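Local coordinates for protein endo-beta-1,2-glucanase (PDB 6IMU) that probably cleaves internal beta-1,2-glucosidic linkages in beta-1,2-glucans as a fungal endo-acting glycoside hydrolase, at residues 347-352 against 378-383; 311-316 against 449-454; 139-144 against 164-169. All coordinates share one frame; numbering follows the deposited sequence.

Contact 1 of 3, residues 347-352 against 378-383. With NAG (2-acetamido-2-deoxy-beta-D-glucopyranose), chain E.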
ATOM      1  N   ILE A 347      -1.530 -11.013  -4.248  1.00 20.26           N
ATOM      2  CA  ILE A 347      -0.111 -11.268  -4.411  1.00 20.14           C
ATOM      3  C   ILE A 347       0.138 -11.988  -5.743  1.00 20.40           C
ATOM      4  O   ILE A 347      -0.728 -12.711  -6.253  1.00 20.01           O
ATOM      5  CB  ILE A 347       0.411 -12.094  -3.215  1.00 19.79           C
ATOM      6  CG1 ILE A 347       1.934 -12.035  -3.097  1.00 19.55           C
ATOM      7  CG2 ILE A 347      -0.094 -13.530  -3.281  1.00 19.43           C
ATOM      8  CD1 ILE A 347       2.469 -10.692  -2.662  1.00 20.04           C
ATOM      9  N   ASN A 348       1.350 -11.801  -6.271  1.00 20.35           N
ATOM     10  CA  ASN A 348       1.831 -12.578  -7.401  1.00 21.27           C
ATOM     11  C   ASN A 348       1.978 -14.043  -6.977  1.00 21.24           C
ATOM     12  O   ASN A 348       2.358 -14.343  -5.838  1.00 19.98           O
ATOM     13  CB  ASN A 348       3.136 -12.019  -7.969  1.00 20.96           C
ATOM     14  CG  ASN A 348       2.898 -10.833  -8.876  1.00 21.05           C
ATOM     15  OD1 ASN A 348       2.525 -11.015 -10.028  1.00 22.50           O
ATOM     16  ND2 ASN A 348       3.104  -9.628  -8.370  1.00 20.37           N
ATOM     17  N   ASN A 349       1.654 -14.934  -7.919  1.00 22.34           N
ATOM     18  CA  ASN A 349       1.769 -16.376  -7.775  1.00 23.62           C
ATOM     19  C   ASN A 349       3.242 -16.768  -7.935  1.00 23.39           C
ATOM     20  O   ASN A 349       4.083 -15.925  -8.259  1.00 22.74           O
ATOM     21  CB  ASN A 349       0.904 -17.093  -8.817  1.00 25.25           C
ATOM     22  CG  ASN A 349       0.453 -18.476  -8.396  1.00 26.04           C
ATOM     23  OD1 ASN A 349       0.945 -19.031  -7.417  1.00 24.19           O
ATOM     24  ND2 ASN A 349      -0.491 -19.030  -9.142  1.00 28.84           N
ATOM     25  N   VAL A 350       3.529 -18.058  -7.739  1.00 24.07           N
ATOM     26  CA  VAL A 350       4.893 -18.592  -7.785  1.00 24.86           C
ATOM     27  C   VAL A 350       5.492 -18.418  -9.188  1.00 24.45           C
ATOM     28  O   VAL A 350       4.779 -18.278 -10.181  1.00 24.78           O
ATOM     29  CB  VAL A 350       4.946 -20.067  -7.341  1.00 25.23           C
ATOM     30  CG1 VAL A 350       4.509 -20.226  -5.900  1.00 25.64           C
ATOM     31  CG2 VAL A 350       4.138 -20.987  -8.244  1.00 25.77           C
ATOM     32  N   THR A 351       6.828 -18.414  -9.225  1.00 24.13           N
ATOM     33  CA  THR A 351       7.625 -18.485 -10.429  1.00 24.73           C
ATOM     34  C   THR A 351       7.720 -19.947 -10.878  1.00 24.40           C
ATOM     35  O   THR A 351       7.929 -20.836 -10.060  1.00 22.80           O
ATOM     36  CB  THR A 351       9.045 -17.949 -10.192  1.00 24.17           C
ATOM     37  OG1 THR A 351       8.960 -16.567  -9.843  1.00 23.83           O
ATOM     38  CG2 THR A 351       9.954 -18.101 -11.391  1.00 24.23           C
ATOM     39  N   ASP A 352       7.568 -20.166 -12.188  1.00 25.73           N
ATOM     40  CA  ASP A 352       7.903 -21.440 -12.821  1.00 26.80           C
ATOM     41  C   ASP A 352       9.414 -21.453 -13.027  1.00 26.16           C
ATOM     42  O   ASP A 352       9.926 -20.697 -13.846  1.00 23.95           O
ATOM     43  CB  ASP A 352       7.142 -21.635 -14.132  1.00 28.57           C
ATOM     44  CG  ASP A 352       7.487 -22.926 -14.863  1.00 30.90           C
ATOM     45  OD1 ASP A 352       8.503 -23.569 -14.501  1.00 30.59           O
ATOM     46  OD2 ASP A 352       6.730 -23.284 -15.790  1.00 31.42           O
ATOM     47  N   LEU A 378      -6.005 -19.976  -1.390  1.00 26.20           N
ATOM     48  CA  LEU A 378      -5.320 -19.867  -0.093  1.00 26.29           C
ATOM     49  C   LEU A 378      -4.065 -20.760  -0.039  1.00 25.51           C
ATOM     50  O   LEU A 378      -3.643 -21.186   1.040  1.00 23.98           O
ATOM     51  CB  LEU A 378      -6.312 -20.274   1.002  1.00 27.95           C
ATOM     52  CG  LEU A 378      -7.542 -19.378   1.155  1.00 28.92           C
ATOM     53  CD1 LEU A 378      -8.441 -19.895   2.271  1.00 28.76           C
ATOM     54  CD2 LEU A 378      -7.136 -17.931   1.423  1.00 29.36           C
ATOM     55  N   ASP A 379      -3.439 -21.013  -1.190  1.00 25.37           N
ATOM     56  CA  ASP A 379      -2.238 -21.851  -1.232  1.00 26.19           C
ATOM     57  C   ASP A 379      -0.972 -20.987  -1.157  1.00 25.23           C
ATOM     58  O   ASP A 379       0.102 -21.543  -0.968  1.00 26.03           O
ATOM     59  CB  ASP A 379      -2.214 -22.773  -2.457  1.00 26.63           C
ATOM     60  CG  ASP A 379      -2.343 -22.070  -3.795  1.00 28.37           C
ATOM     61  OD1 ASP A 379      -2.600 -20.852  -3.806  1.00 29.78           O
ATOM     62  OD2 ASP A 379      -2.188 -22.751  -4.823  1.00 31.97           O
ATOM     63  N   VAL A 380      -1.096 -19.658  -1.300  1.00 23.52           N
ATOM     64  CA  VAL A 380       0.066 -18.738  -1.347  1.00 22.97           C
ATOM     65  C   VAL A 380      -0.063 -17.671  -0.249  1.00 22.54           C
ATOM     66  O   VAL A 380      -1.090 -16.998  -0.145  1.00 21.33           O
ATOM     67  CB  VAL A 380       0.215 -18.093  -2.740  1.00 23.97           C
ATOM     68  CG1 VAL A 380       1.279 -16.999  -2.760  1.00 24.23           C
ATOM     69  CG2 VAL A 380       0.502 -19.137  -3.812  1.00 24.17           C
ATOM     70  N   ILE A 381       1.012 -17.521   0.540  1.00 21.73           N
ATOM     71  CA  ILE A 381       1.115 -16.570   1.660  1.00 20.71           C
ATOM     72  C   ILE A 381       2.219 -15.566   1.328  1.00 19.92           C
ATOM     73  O   ILE A 381       3.076 -15.841   0.489  1.00 19.69           O
ATOM     74  CB  ILE A 381       1.380 -17.287   3.000  1.00 21.08           C
ATOM     75  CG1 ILE A 381       2.550 -18.274   2.899  1.00 21.42           C
ATOM     76  CG2 ILE A 381       0.106 -17.958   3.508  1.00 20.69           C
ATOM     77  CD1 ILE A 381       3.030 -18.811   4.223  1.00 21.14           C
ATOM     78  N   THR A 382       2.174 -14.392   1.963  1.00 18.29           N
ATOM     79  CA  THR A 382       3.110 -13.312   1.626  1.00 18.37           C
ATOM     80  C   THR A 382       3.473 -12.523   2.874  1.00 18.25           C
ATOM     81  O   THR A 382       2.604 -12.229   3.690  1.00 18.94           O
ATOM     82  CB  THR A 382       2.534 -12.396   0.535  1.00 17.91           C
ATOM     83  OG1 THR A 382       3.465 -11.329   0.325  1.00 17.45           O
ATOM     84  CG2 THR A 382       1.172 -11.836   0.878  1.00 18.44           C
ATOM     85  N   PRO A 383       4.758 -12.140   3.057  1.00 18.64           N
ATOM     86  CA  PRO A 383       5.163 -11.327   4.208  1.00 18.98           C
ATOM     87  C   PRO A 383       4.372 -10.022   4.410  1.00 19.56           C
ATOM     88  O   PRO A 383       4.157  -9.633   5.552  1.00 20.15           O
ATOM     89  CB  PRO A 383       6.641 -11.010   3.920  1.00 19.34           C
ATOM     90  CG  PRO A 383       7.110 -12.171   3.061  1.00 19.12           C
ATOM     91  CD  PRO A 383       5.903 -12.524   2.215  1.00 18.90           C
TER
HETATM   92  C1  NAG E 603      -1.087 -20.325  -8.933  1.00 29.38           C
HETATM   93  C2  NAG E 603      -2.364 -20.404  -9.756  1.00 30.21           C
HETATM   94  C3  NAG E 603      -3.047 -21.743  -9.505  1.00 30.54           C
HETATM   95  C4  NAG E 603      -2.112 -22.886  -9.877  1.00 31.63           C
HETATM   96  C5  NAG E 603      -0.804 -22.713  -9.119  1.00 31.73           C
HETATM   97  C6  NAG E 603       0.216 -23.768  -9.529  1.00 31.79           C
HETATM   98  C7  NAG E 603      -3.343 -18.159 -10.156  1.00 29.08           C
HETATM   99  C8  NAG E 603      -4.476 -17.244  -9.772  1.00 28.63           C
HETATM  100  N2  NAG E 603      -3.293 -19.306  -9.478  1.00 30.23           N
HETATM  101  O3  NAG E 603      -4.242 -21.796 -10.285  1.00 31.49           O
HETATM  102  O4  NAG E 603      -2.713 -24.164  -9.574  1.00 33.81           O
HETATM  103  O5  NAG E 603      -0.239 -21.410  -9.339  1.00 30.21           O
HETATM  104  O6  NAG E 603       1.411 -23.491  -8.786  1.00 32.78           O
HETATM  105  O7  NAG E 603      -2.556 -17.878 -11.051  1.00 29.25           O
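An N-glycosylation sequon, Asn349-Val350-Thr351, lies in this contact, where Ile347 and Asn349, in one arm of a beta hairpin, pack against Val380 and Thr382 in the segment that holds the short strand 380-381. No hydrogen bond joins the two segments; the contact is van der Waals packing, much of it by methyl groups. Ile347 CG2 rests 3.8 Å from Val380 CG1, the two side chains crossing at a slant. Ile347 and Thr382 meet tip to tip, with CD1 of Ile347 only 3.2 Å from Thr382 OG1, a tight fit, and 3.6 Å from Thr382 CB. Thr382 holds OG1 anti to its backbone N (chi1 176°), and this hydroxyl is hydrogen-bonded to Glu418 O; threonine suits a place that needs both a short branched side chain and a hydroxyl. Val380 CG2 lies 3.6 Å from Asn349 OD1. That same oxygen accepts a hydrogen bond from the neighbouring backbone, Val350 N to Asn349 OD1 2.8 Å, with the donor above the carbonyl plane. This bond and the packing of Val380 steady the oxygen side of the amide, while Asn349 ND2 bears the sugar, bonded to NAG C1 at 1.4 Å. Strand 357-362 completes the hairpin through backbone bonds of Ile347 to Ile362 and Asn349 to Gly360, while strand 415-421, the antiparallel partner of 380-381, brings Ser419 against both Ile347 and Val380.

Contact 2 of 3, residues 311-316 against 449-454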
ATOM      1  N   GLU A 311      -2.660   6.261   5.474  1.00 18.61           N
ATOM      2  CA  GLU A 311      -2.612   7.554   4.771  1.00 19.30           C
ATOM      3  C   GLU A 311      -3.439   8.635   5.479  1.00 20.06           C
ATOM      4  O   GLU A 311      -3.140   9.815   5.321  1.00 21.59           O
ATOM      5  CB  GLU A 311      -3.042   7.376   3.315  1.00 19.12           C
ATOM      6  CG  GLU A 311      -2.167   6.387   2.559  1.00 18.55           C
ATOM      7  CD  GLU A 311      -2.023   6.660   1.074  1.00 19.35           C
ATOM      8  OE1 GLU A 311      -2.024   7.846   0.685  1.00 18.50           O
ATOM      9  OE2 GLU A 311      -1.913   5.683   0.311  1.00 18.01           O
ATOM     10  N   MET A 312      -4.468   8.252   6.239  1.00 19.92           N
ATOM     11  CA  MET A 312      -5.313   9.219   6.940  1.00 20.27           C
ATOM     12  C   MET A 312      -5.527   8.735   8.370  1.00 20.04           C
ATOM     13  O   MET A 312      -5.450   7.540   8.625  1.00 19.53           O
ATOM     14  CB  MET A 312      -6.659   9.392   6.230  1.00 20.70           C
ATOM     15  CG  MET A 312      -6.509   9.908   4.818  1.00 21.31           C
ATOM     16  SD  MET A 312      -8.086  10.248   4.019  1.00 22.80           S
ATOM     17  CE  MET A 312      -8.519  11.812   4.772  1.00 23.03           C
ATOM     18  N   PRO A 313      -5.763   9.646   9.344  1.00 20.88           N
ATOM     19  CA  PRO A 313      -5.812   9.264  10.759  1.00 20.45           C
ATOM     20  C   PRO A 313      -7.114   8.582  11.203  1.00 20.55           C
ATOM     21  O   PRO A 313      -7.766   9.038  12.140  1.00 21.38           O
ATOM     22  CB  PRO A 313      -5.618  10.620  11.455  1.00 20.78           C
ATOM     23  CG  PRO A 313      -6.292  11.589  10.526  1.00 21.08           C
ATOM     24  CD  PRO A 313      -5.926  11.096   9.142  1.00 20.89           C
ATOM     25  N   TYR A 314      -7.440   7.455  10.566  1.00 20.27           N
ATOM     26  CA  TYR A 314      -8.585   6.633  10.934  1.00 20.54           C
ATOM     27  C   TYR A 314      -8.494   6.183  12.396  1.00 22.04           C
ATOM     28  O   TYR A 314      -9.515   6.063  13.077  1.00 23.25           O
ATOM     29  CB  TYR A 314      -8.668   5.414  10.016  1.00 20.33           C
ATOM     30  CG  TYR A 314      -9.287   5.703   8.674  1.00 19.06           C
ATOM     31  CD1 TYR A 314      -8.515   6.148   7.617  1.00 18.61           C
ATOM     32  CD2 TYR A 314     -10.642   5.512   8.458  1.00 18.92           C
ATOM     33  CE1 TYR A 314      -9.075   6.426   6.383  1.00 18.51           C
ATOM     34  CE2 TYR A 314     -11.217   5.771   7.224  1.00 19.07           C
ATOM     35  CZ  TYR A 314     -10.433   6.240   6.185  1.00 18.57           C
ATOM     36  OH  TYR A 314     -10.992   6.501   4.965  1.00 18.10           O
ATOM     37  N   TYR A 315      -7.271   5.927  12.879  1.00 22.67           N
ATOM     38  CA  TYR A 315      -7.078   5.318  14.194  1.00 23.06           C
ATOM     39  C   TYR A 315      -7.120   6.380  15.304  1.00 23.53           C
ATOM     40  O   TYR A 315      -7.002   6.037  16.473  1.00 24.09           O
ATOM     41  CB  TYR A 315      -5.791   4.480  14.215  1.00 23.13           C
ATOM     42  CG  TYR A 315      -5.850   3.211  13.396  1.00 22.74           C
ATOM     43  CD1 TYR A 315      -7.039   2.752  12.845  1.00 22.28           C
ATOM     44  CD2 TYR A 315      -4.712   2.450  13.182  1.00 22.99           C
ATOM     45  CE1 TYR A 315      -7.095   1.594  12.089  1.00 22.81           C
ATOM     46  CE2 TYR A 315      -4.750   1.282  12.435  1.00 22.99           C
ATOM     47  CZ  TYR A 315      -5.946   0.848  11.890  1.00 23.63           C
ATOM     48  OH  TYR A 315      -6.004  -0.307  11.164  1.00 22.96           O
ATOM     49  N   ASP A 316      -7.322   7.652  14.944  1.00 24.29           N
ATOM     50  CA  ASP A 316      -7.655   8.696  15.926  1.00 24.04           C
ATOM     51  C   ASP A 316      -9.068   8.466  16.477  1.00 24.25           C
ATOM     52  O   ASP A 316      -9.395   8.998  17.519  1.00 25.93           O
ATOM     53  CB  ASP A 316      -7.564  10.101  15.323  1.00 23.07           C
ATOM     54  CG  ASP A 316      -6.147  10.592  15.105  1.00 22.36           C
ATOM     55  OD1 ASP A 316      -5.224   9.779  15.258  1.00 22.17           O
ATOM     56  OD2 ASP A 316      -5.982  11.781  14.783  1.00 21.32           O
ATOM     57  N   GLY A 449      -0.064  10.689  10.752  1.00 23.15           N
ATOM     58  CA  GLY A 449       0.440  11.783  11.583  1.00 23.45           C
ATOM     59  C   GLY A 449       0.695  13.052  10.773  1.00 23.34           C
ATOM     60  O   GLY A 449       0.155  14.114  11.090  1.00 23.45           O
ATOM     61  N   LEU A 450       1.514  12.944   9.721  1.00 22.89           N
ATOM     62  CA  LEU A 450       1.804  14.091   8.834  1.00 23.31           C
ATOM     63  C   LEU A 450       0.503  14.646   8.233  1.00 22.77           C
ATOM     64  O   LEU A 450       0.294  15.865   8.212  1.00 22.79           O
ATOM     65  CB  LEU A 450       2.778  13.668   7.727  1.00 23.91           C
ATOM     66  CG  LEU A 450       4.234  13.532   8.163  1.00 23.83           C
ATOM     67  CD1 LEU A 450       5.021  12.703   7.165  1.00 23.54           C
ATOM     68  CD2 LEU A 450       4.880  14.897   8.352  1.00 23.77           C
ATOM     69  N   VAL A 451      -0.367  13.743   7.767  1.00 21.97           N
ATOM     70  CA  VAL A 451      -1.601  14.111   7.087  1.00 22.29           C
ATOM     71  C   VAL A 451      -2.523  14.862   8.057  1.00 24.03           C
ATOM     72  O   VAL A 451      -3.097  15.895   7.691  1.00 24.90           O
ATOM     73  CB  VAL A 451      -2.294  12.879   6.470  1.00 21.71           C
ATOM     74  CG1 VAL A 451      -3.727  13.177   6.052  1.00 22.27           C
ATOM     75  CG2 VAL A 451      -1.494  12.339   5.291  1.00 21.74           C
ATOM     76  N   SER A 452      -2.670  14.351   9.285  1.00 23.87           N
ATOM     77  CA  SER A 452      -3.561  14.970  10.263  1.00 24.46           C
ATOM     78  C   SER A 452      -3.057  16.373  10.644  1.00 23.83           C
ATOM     79  O   SER A 452      -3.856  17.259  10.919  1.00 23.62           O
ATOM     80  CB  SER A 452      -3.753  14.090  11.469  1.00 24.87           C
ATOM     81  OG  SER A 452      -2.640  14.165  12.337  1.00 26.64           O
ATOM     82  N   GLN A 453      -1.737  16.577  10.660  1.00 24.04           N
ATOM     83  CA  GLN A 453      -1.183  17.903  10.931  1.00 25.12           C
ATOM     84  C   GLN A 453      -1.688  18.894   9.873  1.00 24.45           C
ATOM     85  O   GLN A 453      -2.202  19.955  10.199  1.00 24.26           O
ATOM     86  CB  GLN A 453       0.341  17.853  10.947  1.00 25.95           C
ATOM     87  CG  GLN A 453       0.990  19.187  11.285  1.00 27.47           C
ATOM     88  CD  GLN A 453       2.475  19.152  11.030  1.00 28.41           C
ATOM     89  OE1 GLN A 453       3.069  18.090  10.836  1.00 27.29           O
ATOM     90  NE2 GLN A 453       3.089  20.324  11.051  1.00 29.93           N
ATOM     91  N   LYS A 454      -1.541  18.521   8.597  1.00 24.46           N
ATOM     92  CA  LYS A 454      -1.911  19.381   7.479  1.00 23.55           C
ATOM     93  C   LYS A 454      -3.440  19.539   7.454  1.00 23.23           C
ATOM     94  O   LYS A 454      -3.946  20.632   7.206  1.00 22.23           O
ATOM     95  CB  LYS A 454      -1.308  18.812   6.190  1.00 24.64           C
ATOM     96  CG  LYS A 454      -1.396  19.707   4.958  1.00 24.55           C
ATOM     97  CD  LYS A 454      -0.613  19.169   3.782  1.00 24.33           C
ATOM     98  CE  LYS A 454      -0.949  19.857   2.471  1.00 24.90           C
ATOM     99  NZ  LYS A 454      -0.571  21.288   2.476  1.00 25.30           N
TER
HETATM  100  O   HOH W   1      -4.039  13.443  14.830  1.00 28.09           O
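Val451 and Ser452 of helix 448-457 meet Glu311 and Pro313 in a buried loop-on-helix contact, the loop being the connection that leads into helix 318-337. Val451 straddles the carbonyl oxygen of Glu311 with its branched end: CG2 comes to 3.0 Å and CG1 to 3.5 Å from Glu311 O. Because CG1 is anti to the backbone N (chi1 166°), both methyls can flank that oxygen, which is buried here with no hydrogen-bonding partner in the model. Pro313 CG sits 3.7 Å from Ser452 CB; serine, being short, lets the proline ring come close to the helix. Pro313 is the centre of an inverse gamma turn, closed by Tyr314 N to Met312 O at 2.8 Å; a proline has no N-H to lose and its fixed phi suits the tight bend. Beyond the turn the chain forms a 3-10 segment and carries Asp316 back toward the helix. There a water donates to Asp316 OD2 at 2.6 Å and lies 2.9 Å from Ser452 OG, bridging the two polar ends. Asp316 OD2 is also hydrogen-bonded to Tyr461 OH of helix 461-475, and Phe464 of that helix touches Met312 and Pro313.

Contact 3 of 3, residues 139-144 against 164-169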
ATOM      1  N   GLY A 139      -4.147  15.583 -14.644  1.00 25.62           N
ATOM      2  CA  GLY A 139      -3.122  15.595 -13.600  1.00 25.25           C
ATOM      3  C   GLY A 139      -3.087  14.310 -12.778  1.00 24.44           C
ATOM      4  O   GLY A 139      -2.323  14.215 -11.821  1.00 24.97           O
ATOM      5  N   PHE A 140      -3.926  13.331 -13.147  1.00 23.46           N
ATOM      6  CA  PHE A 140      -3.931  11.992 -12.560  1.00 24.35           C
ATOM      7  C   PHE A 140      -3.034  11.065 -13.385  1.00 22.96           C
ATOM      8  O   PHE A 140      -2.679  11.394 -14.516  1.00 23.37           O
ATOM      9  CB  PHE A 140      -5.360  11.453 -12.489  1.00 25.47           C
ATOM     10  CG  PHE A 140      -6.279  12.263 -11.610  1.00 27.06           C
ATOM     11  CD1 PHE A 140      -6.237  12.130 -10.231  1.00 27.34           C
ATOM     12  CD2 PHE A 140      -7.169  13.176 -12.159  1.00 27.08           C
ATOM     13  CE1 PHE A 140      -7.081  12.878  -9.425  1.00 28.71           C
ATOM     14  CE2 PHE A 140      -8.009  13.922 -11.347  1.00 28.16           C
ATOM     15  CZ  PHE A 140      -7.971  13.766  -9.982  1.00 28.18           C
ATOM     16  N   LEU A 141      -2.688   9.906 -12.818  1.00 21.50           N
ATOM     17  CA  LEU A 141      -1.814   8.939 -13.494  1.00 21.47           C
ATOM     18  C   LEU A 141      -2.581   7.653 -13.779  1.00 20.95           C
ATOM     19  O   LEU A 141      -3.215   7.085 -12.890  1.00 21.25           O
ATOM     20  CB  LEU A 141      -0.590   8.623 -12.632  1.00 21.41           C
ATOM     21  CG  LEU A 141       0.308   9.798 -12.252  1.00 21.39           C
ATOM     22  CD1 LEU A 141       1.442   9.302 -11.371  1.00 21.43           C
ATOM     23  CD2 LEU A 141       0.869  10.502 -13.479  1.00 21.34           C
ATOM     24  N   PRO A 142      -2.490   7.125 -15.018  1.00 20.61           N
ATOM     25  CA  PRO A 142      -2.936   5.767 -15.321  1.00 21.15           C
ATOM     26  C   PRO A 142      -1.828   4.792 -14.901  1.00 21.43           C
ATOM     27  O   PRO A 142      -0.834   5.218 -14.338  1.00 21.91           O
ATOM     28  CB  PRO A 142      -3.075   5.816 -16.841  1.00 20.63           C
ATOM     29  CG  PRO A 142      -1.917   6.698 -17.253  1.00 20.73           C
ATOM     30  CD  PRO A 142      -1.856   7.765 -16.179  1.00 20.94           C
ATOM     31  N   TRP A 143      -1.994   3.507 -15.205  1.00 22.32           N
ATOM     32  CA  TRP A 143      -0.849   2.595 -15.234  1.00 23.03           C
ATOM     33  C   TRP A 143       0.068   3.045 -16.376  1.00 23.18           C
ATOM     34  O   TRP A 143      -0.404   3.329 -17.476  1.00 23.68           O
ATOM     35  CB  TRP A 143      -1.299   1.140 -15.391  1.00 22.67           C
ATOM     36  CG  TRP A 143      -1.945   0.584 -14.162  1.00 22.35           C
ATOM     37  CD1 TRP A 143      -3.166   0.913 -13.648  1.00 23.18           C
ATOM     38  CD2 TRP A 143      -1.399  -0.408 -13.280  1.00 22.10           C
ATOM     39  NE1 TRP A 143      -3.416   0.196 -12.511  1.00 22.07           N
ATOM     40  CE2 TRP A 143      -2.350  -0.624 -12.261  1.00 22.39           C
ATOM     41  CE3 TRP A 143      -0.200  -1.128 -13.249  1.00 22.84           C
ATOM     42  CZ2 TRP A 143      -2.137  -1.535 -11.225  1.00 22.54           C
ATOM     43  CZ3 TRP A 143       0.009  -2.031 -12.230  1.00 22.31           C
ATOM     44  CH2 TRP A 143      -0.952  -2.236 -11.237  1.00 22.67           C
ATOM     45  N   PHE A 144       1.365   3.169 -16.085  1.00 22.75           N
ATOM     46  CA  PHE A 144       2.302   3.805 -17.000  1.00 22.31           C
ATOM     47  C   PHE A 144       3.532   2.915 -17.207  1.00 22.87           C
ATOM     48  O   PHE A 144       3.843   2.074 -16.369  1.00 23.12           O
ATOM     49  CB  PHE A 144       2.718   5.186 -16.481  1.00 22.08           C
ATOM     50  CG  PHE A 144       3.172   5.225 -15.045  1.00 21.64           C
ATOM     51  CD1 PHE A 144       4.439   4.790 -14.685  1.00 22.02           C
ATOM     52  CD2 PHE A 144       2.333   5.701 -14.047  1.00 22.07           C
ATOM     53  CE1 PHE A 144       4.853   4.823 -13.364  1.00 21.55           C
ATOM     54  CE2 PHE A 144       2.747   5.726 -12.722  1.00 22.14           C
ATOM     55  CZ  PHE A 144       4.008   5.295 -12.389  1.00 21.37           C
ATOM     56  N   LEU A 164      -8.868   4.738  -7.439  1.00 18.97           N
ATOM     57  CA  LEU A 164      -8.305   4.121  -6.231  1.00 18.91           C
ATOM     58  C   LEU A 164      -6.819   4.476  -6.102  1.00 19.00           C
ATOM     59  O   LEU A 164      -6.399   4.980  -5.069  1.00 18.69           O
ATOM     60  CB  LEU A 164      -8.506   2.606  -6.303  1.00 19.63           C
ATOM     61  CG  LEU A 164      -8.057   1.804  -5.081  1.00 19.84           C
ATOM     62  CD1 LEU A 164      -8.916   0.559  -4.930  1.00 20.45           C
ATOM     63  CD2 LEU A 164      -6.590   1.420  -5.180  1.00 19.64           C
ATOM     64  N   ASP A 165      -6.039   4.195  -7.154  1.00 18.46           N
ATOM     65  CA  ASP A 165      -4.585   4.329  -7.117  1.00 19.44           C
ATOM     66  C   ASP A 165      -4.199   5.796  -6.905  1.00 18.66           C
ATOM     67  O   ASP A 165      -3.248   6.105  -6.191  1.00 17.94           O
ATOM     68  CB  ASP A 165      -3.941   3.793  -8.394  1.00 21.85           C
ATOM     69  CG  ASP A 165      -4.287   2.342  -8.684  1.00 23.81           C
ATOM     70  OD1 ASP A 165      -5.480   2.059  -8.904  1.00 25.98           O
ATOM     71  OD2 ASP A 165      -3.363   1.510  -8.679  1.00 25.58           O
ATOM     72  N   ASN A 166      -4.937   6.703  -7.551  1.00 17.38           N
ATOM     73  CA  ASN A 166      -4.638   8.116  -7.480  1.00 16.87           C
ATOM     74  C   ASN A 166      -4.971   8.648  -6.079  1.00 16.41           C
ATOM     75  O   ASN A 166      -4.245   9.495  -5.550  1.00 16.41           O
ATOM     76  CB  ASN A 166      -5.326   8.877  -8.614  1.00 16.68           C
ATOM     77  CG  ASN A 166      -4.525   8.781  -9.895  1.00 16.74           C
ATOM     78  OD1 ASN A 166      -3.504   9.448 -10.032  1.00 16.85           O
ATOM     79  ND2 ASN A 166      -4.949   7.924 -10.808  1.00 16.45           N
ATOM     80  N   GLY A 167      -6.053   8.149  -5.482  1.00 16.07           N
ATOM     81  CA  GLY A 167      -6.419   8.520  -4.097  1.00 17.32           C
ATOM     82  C   GLY A 167      -5.273   8.266  -3.132  1.00 17.39           C
ATOM     83  O   GLY A 167      -4.979   9.084  -2.268  1.00 18.67           O
ATOM     84  N   GLU A 168      -4.603   7.119  -3.306  1.00 17.95           N
ATOM     85  CA  GLU A 168      -3.448   6.733  -2.495  1.00 16.81           C
ATOM     86  C   GLU A 168      -2.292   7.717  -2.719  1.00 16.44           C
ATOM     87  O   GLU A 168      -1.704   8.203  -1.774  1.00 14.97           O
ATOM     88  CB  GLU A 168      -3.030   5.301  -2.831  1.00 18.07           C
ATOM     89  CG  GLU A 168      -4.091   4.268  -2.498  1.00 19.30           C
ATOM     90  CD  GLU A 168      -3.767   2.854  -2.948  1.00 20.26           C
ATOM     91  OE1 GLU A 168      -2.952   2.702  -3.875  1.00 21.66           O
ATOM     92  OE2 GLU A 168      -4.336   1.914  -2.371  1.00 21.68           O
ATOM     93  N   LEU A 169      -1.979   8.013  -3.990  1.00 16.97           N
ATOM     94  CA  LEU A 169      -0.880   8.915  -4.326  1.00 17.79           C
ATOM     95  C   LEU A 169      -1.130  10.312  -3.739  1.00 17.01           C
ATOM     96  O   LEU A 169      -0.233  10.907  -3.159  1.00 16.33           O
ATOM     97  CB  LEU A 169      -0.720   8.982  -5.847  1.00 18.39           C
ATOM     98  CG  LEU A 169       0.337   9.960  -6.361  1.00 19.62           C
ATOM     99  CD1 LEU A 169       1.690   9.704  -5.715  1.00 20.47           C
ATOM    100  CD2 LEU A 169       0.434   9.882  -7.869  1.00 19.99           C
TER
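With CG beside its backbone N (chi1 -82°) and the amide turned by chi2 -76°, Asn166 reaches from helix 163-181 to the main chain of Leu141 and grips both its polar atoms. Leu141 N donates to Asn166 OD1 at 2.9 Å in a nearly straight bond (172°), and Asn166 ND2 donates to Leu141 O at 2.8 Å, with the acceptor close to the plane of the amide. Asparagine suits the place because one planar group offers an acceptor and a donor to the same residue. Next to it, Phe140 CD1 lies 3.7 Å from Asn166 CB, while Asn166 OD1 lies at the ring edge in its plane; ring and amide stand nearly perpendicular. On the apolar side Leu141 CD1 touches Leu169 CD2 at 3.7 Å, the two leucines crossing at about a right angle, and Tyr127 of helix 112-133 packs on both. Trp143 approaches Asp165 more loosely, its NE1 4.1 Å from Asp165 OD2, too far for a hydrogen bond; that carboxylate oxygen pairs with Ser81 OG instead. Asn166 ND2 also donates to Pro162 O, so the amide is held at three points. This set of hydrogen bonds fixes the rotation of the amide and satisfies the N-H and C=O of a buried residue in an irregular segment, tying that segment to a helix.

Contacts 2 and 3 are neighbours, their centres 20 Å apart: Glu311 OE1 of contact 2 packs 2.5 Å from the backbone oxygen Glu168 O, two residues on from the Asn166 that holds contact 3. Contact 1 stands apart, its centre 25 Å from that of contact 3 and 32 Å from that of contact 2, with contact 2 across the centre of the chain. In sequence, contact 3 closes before the others open, and contact 1 is nested inside the loop that contact 2 closes. Contact 1 carries an N-linked sugar, and the side chain of Phe140 in contact 3 lies about 10 Å from another bound 2-acetamido-2-deoxy-beta-D-glucopyranose.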